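Long-range contact in D-glycerate 3-kinase (Cryptococcus neoformans var. grubii serotype A, PDB 6CKG), which probably transfers a phosphate from ATP to D-glycerate, as a kinase of the P-loop family: residues A[86-91]-A[114-119]. Sequence-based numbering, arbitrary orientation.
Sequences DFYLTH and GTHDLP. With EDO (1,2-ethanediol), chain C.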
ATOM      1  N   ASP A  86      -5.065  -3.045  -7.078  1.00 29.55           N
ATOM      2  CA  ASP A  86      -5.400  -3.943  -8.177  1.00 30.33           C
ATOM      3  C   ASP A  86      -5.733  -5.343  -7.690  1.00 27.92           C
ATOM      4  O   ASP A  86      -6.179  -6.173  -8.491  1.00 29.19           O
ATOM      5  CB  ASP A  86      -4.254  -4.010  -9.187  1.00 34.17           C
ATOM      6  CG  ASP A  86      -4.168  -2.773 -10.032  1.00 31.58           C
ATOM      7  OD1 ASP A  86      -5.211  -2.385 -10.600  1.00 32.99           O
ATOM      8  OD2 ASP A  86      -3.069  -2.170 -10.098  1.00 37.90           O
ATOM      9  N   PHE A  87      -5.541  -5.606  -6.400  1.00 26.46           N
ATOM     10  CA  PHE A  87      -5.767  -6.903  -5.788  1.00 22.97           C
ATOM     11  C   PHE A  87      -6.963  -6.901  -4.827  1.00 22.61           C
ATOM     12  O   PHE A  87      -7.105  -7.820  -4.014  1.00 25.22           O
ATOM     13  CB  PHE A  87      -4.494  -7.357  -5.077  1.00 21.68           C
ATOM     14  CG  PHE A  87      -3.375  -7.727  -6.021  1.00 27.03           C
ATOM     15  CD1 PHE A  87      -2.527  -6.756  -6.542  1.00 28.56           C
ATOM     16  CD2 PHE A  87      -3.171  -9.047  -6.381  1.00 25.44           C
ATOM     17  CE1 PHE A  87      -1.507  -7.103  -7.414  1.00 33.51           C
ATOM     18  CE2 PHE A  87      -2.146  -9.398  -7.261  1.00 29.06           C
ATOM     19  CZ  PHE A  87      -1.321  -8.429  -7.773  1.00 30.24           C
ATOM     20  N   TYR A  88      -7.842  -5.907  -4.914  1.00 29.84           N
ATOM     21  CA  TYR A  88      -9.119  -6.002  -4.206  1.00 26.07           C
ATOM     22  C   TYR A  88      -9.863  -7.281  -4.593  1.00 28.88           C
ATOM     23  O   TYR A  88      -9.700  -7.811  -5.698  1.00 28.08           O
ATOM     24  CB  TYR A  88     -10.009  -4.801  -4.529  1.00 27.03           C
ATOM     25  CG  TYR A  88      -9.714  -3.505  -3.799  1.00 26.17           C
ATOM     26  CD1 TYR A  88      -9.562  -3.467  -2.411  1.00 25.55           C
ATOM     27  CD2 TYR A  88      -9.640  -2.312  -4.501  1.00 27.26           C
ATOM     28  CE1 TYR A  88      -9.316  -2.274  -1.771  1.00 26.29           C
ATOM     29  CE2 TYR A  88      -9.403  -1.124  -3.875  1.00 28.52           C
ATOM     30  CZ  TYR A  88      -9.238  -1.098  -2.515  1.00 31.72           C
ATOM     31  OH  TYR A  88      -9.007   0.118  -1.914  1.00 32.88           O
ATOM     32  N   LEU A  89     -10.694  -7.773  -3.667  1.00 25.10           N
ATOM     33  CA  LEU A  89     -11.627  -8.851  -3.969  1.00 27.82           C
ATOM     34  C   LEU A  89     -12.429  -8.529  -5.219  1.00 26.07           C
ATOM     35  O   LEU A  89     -12.684  -7.363  -5.536  1.00 25.42           O
ATOM     36  CB  LEU A  89     -12.605  -9.073  -2.797  1.00 31.12           C
ATOM     37  CG  LEU A  89     -11.988  -9.522  -1.478  1.00 28.41           C
ATOM     38  CD1 LEU A  89     -13.048  -9.412  -0.355  1.00 23.63           C
ATOM     39  CD2 LEU A  89     -11.451 -10.950  -1.630  1.00 26.37           C
ATOM     40  N   THR A  90     -12.833  -9.579  -5.935  1.00 29.13           N
ATOM     41  CA  THR A  90     -13.826  -9.386  -6.979  1.00 29.62           C
ATOM     42  C   THR A  90     -15.086  -8.809  -6.341  1.00 35.64           C
ATOM     43  O   THR A  90     -15.294  -8.925  -5.134  1.00 31.56           O
ATOM     44  CB  THR A  90     -14.158 -10.703  -7.688  1.00 31.66           C
ATOM     45  OG1 THR A  90     -14.813 -11.579  -6.768  1.00 33.50           O
ATOM     46  CG2 THR A  90     -12.903 -11.379  -8.219  1.00 34.89           C
ATOM     47  N   HIS A  91     -15.930  -8.167  -7.159  1.00 31.99           N
ATOM     48  CA  HIS A  91     -17.168  -7.608  -6.618  1.00 31.34           C
ATOM     49  C   HIS A  91     -18.008  -8.683  -5.927  1.00 32.91           C
ATOM     50  O   HIS A  91     -18.578  -8.444  -4.854  1.00 33.90           O
ATOM     51  CB  HIS A  91     -17.979  -6.930  -7.728  1.00 31.69           C
ATOM     52  CG  HIS A  91     -19.165  -6.163  -7.219  1.00 35.80           C
ATOM     53  ND1 HIS A  91     -20.445  -6.674  -7.233  1.00 37.01           N
ATOM     54  CD2 HIS A  91     -19.258  -4.931  -6.661  1.00 34.79           C
ATOM     55  CE1 HIS A  91     -21.278  -5.789  -6.713  1.00 38.47           C
ATOM     56  NE2 HIS A  91     -20.581  -4.725  -6.353  1.00 37.01           N
ATOM     57  N   GLY A 114      -8.906  -6.950   4.816  1.00 29.03           N
ATOM     58  CA  GLY A 114      -9.993  -7.880   4.606  1.00 26.34           C
ATOM     59  C   GLY A 114     -10.611  -7.787   3.223  1.00 28.21           C
ATOM     60  O   GLY A 114     -11.228  -8.760   2.765  1.00 27.78           O
ATOM     61  N   THR A 115     -10.474  -6.645   2.553  1.00 24.01           N
ATOM     62  CA  THR A 115     -11.105  -6.423   1.258  1.00 24.79           C
ATOM     63  C   THR A 115     -10.168  -6.719   0.081  1.00 26.78           C
ATOM     64  O   THR A 115     -10.493  -6.372  -1.054  1.00 26.37           O
ATOM     65  CB  THR A 115     -11.623  -4.983   1.164  1.00 28.34           C
ATOM     66  OG1 THR A 115     -10.518  -4.066   1.162  1.00 31.31           O
ATOM     67  CG2 THR A 115     -12.591  -4.645   2.352  1.00 25.97           C
ATOM     68  N   HIS A 116      -9.024  -7.357   0.329  1.00 26.55           N
ATOM     69  CA  HIS A 116      -8.078  -7.740  -0.712  1.00 25.02           C
ATOM     70  C   HIS A 116      -8.065  -9.250  -0.862  1.00 28.89           C
ATOM     71  O   HIS A 116      -8.347  -9.992   0.084  1.00 26.73           O
ATOM     72  CB  HIS A 116      -6.653  -7.227  -0.401  1.00 24.83           C
ATOM     73  CG  HIS A 116      -6.596  -5.751  -0.186  1.00 24.31           C
ATOM     74  ND1 HIS A 116      -6.645  -5.183   1.070  1.00 26.57           N
ATOM     75  CD2 HIS A 116      -6.558  -4.721  -1.065  1.00 24.95           C
ATOM     76  CE1 HIS A 116      -6.625  -3.867   0.956  1.00 23.65           C
ATOM     77  NE2 HIS A 116      -6.581  -3.558  -0.328  1.00 23.49           N
ATOM     78  N   ASP A 117      -7.754  -9.696  -2.078  1.00 26.96           N
ATOM     79  CA  ASP A 117      -7.715 -11.120  -2.407  1.00 27.50           C
ATOM     80  C   ASP A 117      -6.322 -11.613  -2.042  1.00 35.40           C
ATOM     81  O   ASP A 117      -5.375 -11.508  -2.826  1.00 26.99           O
ATOM     82  CB  ASP A 117      -8.031 -11.315  -3.881  1.00 25.33           C
ATOM     83  CG  ASP A 117      -8.153 -12.762  -4.280  1.00 30.72           C
ATOM     84  OD1 ASP A 117      -7.533 -13.642  -3.647  1.00 35.77           O
ATOM     85  OD2 ASP A 117      -8.873 -13.008  -5.263  1.00 30.22           O
ATOM     86  N   LEU A 118      -6.191 -12.159  -0.843  1.00 27.85           N
ATOM     87  CA  LEU A 118      -4.864 -12.530  -0.360  1.00 29.35           C
ATOM     88  C   LEU A 118      -4.284 -13.744  -1.090  1.00 28.31           C
ATOM     89  O   LEU A 118      -3.073 -13.757  -1.345  1.00 33.42           O
ATOM     90  CB  LEU A 118      -4.889 -12.764   1.158  1.00 28.24           C
ATOM     91  CG  LEU A 118      -5.073 -11.471   1.964  1.00 28.93           C
ATOM     92  CD1 LEU A 118      -5.301 -11.788   3.446  1.00 34.35           C
ATOM     93  CD2 LEU A 118      -3.861 -10.578   1.798  1.00 28.61           C
ATOM     94  N   PRO A 119      -5.071 -14.778  -1.441  1.00 31.56           N
ATOM     95  CA  PRO A 119      -4.505 -15.835  -2.307  1.00 30.13           C
ATOM     96  C   PRO A 119      -3.897 -15.300  -3.594  1.00 31.28           C
ATOM     97  O   PRO A 119      -2.817 -15.754  -3.994  1.00 32.09           O
ATOM     98  CB  PRO A 119      -5.706 -16.748  -2.579  1.00 31.96           C
ATOM     99  CG  PRO A 119      -6.542 -16.606  -1.324  1.00 34.00           C
ATOM    100  CD  PRO A 119      -6.412 -15.156  -0.943  1.00 31.25           C
TER
HETATM  101  C1  EDO C 401      -1.010  -4.525 -12.305  1.00 34.70           C
HETATM  102  O1  EDO C 401      -2.304  -3.909 -12.468  1.00 33.34           O
HETATM  103  C2  EDO C 401      -0.821  -4.911 -10.842  1.00 34.47           C
HETATM  104  O2  EDO C 401      -0.861  -3.722 -10.040  1.00 30.94           O
HETATM  105  O   HOH W   1     -11.743 -12.231  -4.942  1.00 27.15           O
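A single beta bridge pairs Tyr88 with His116, tying the loop after strand 79-83 to the turn leading into helix 118-129. Two backbone hydrogen bonds flank it: Asp117 N gives a nearly straight one to Phe87 O (2.8 Å), and Leu89 N one to Thr115 O (3.0 Å). The bridged side chains lie side by side, both leaving with CG anti to the carbonyl carbon (chi1 -79° and -56°). Their rings are almost parallel, planes at 11°, but slid apart, with Tyr88 CE1 3.3 Å from His116 NE2. Thr115 O meets the edge of the tyrosine ring at CD1 (3.3 Å). A hydrogen bond between His116 ND1 and Tyr238 OH helps fix the imidazole. The Leu89 side chain packs against the backbone of 114-117: CD1 reaches Gly114 O (3.7 Å), CD2 Asp117 CA (3.8 Å). Asp117 OD1 caps helix 118-129 at Leu120 N; its OD2 forms a salt bridge with Arg163 and accepts from a water that also takes the N-H of Thr90, whose hydroxyl caps helix 91-100 at Asp93 N. The water thus links two N-cap residues beside a bridge bonded as in a non-hydrogen-bonded antiparallel pair, here joining loops outside the central sheet.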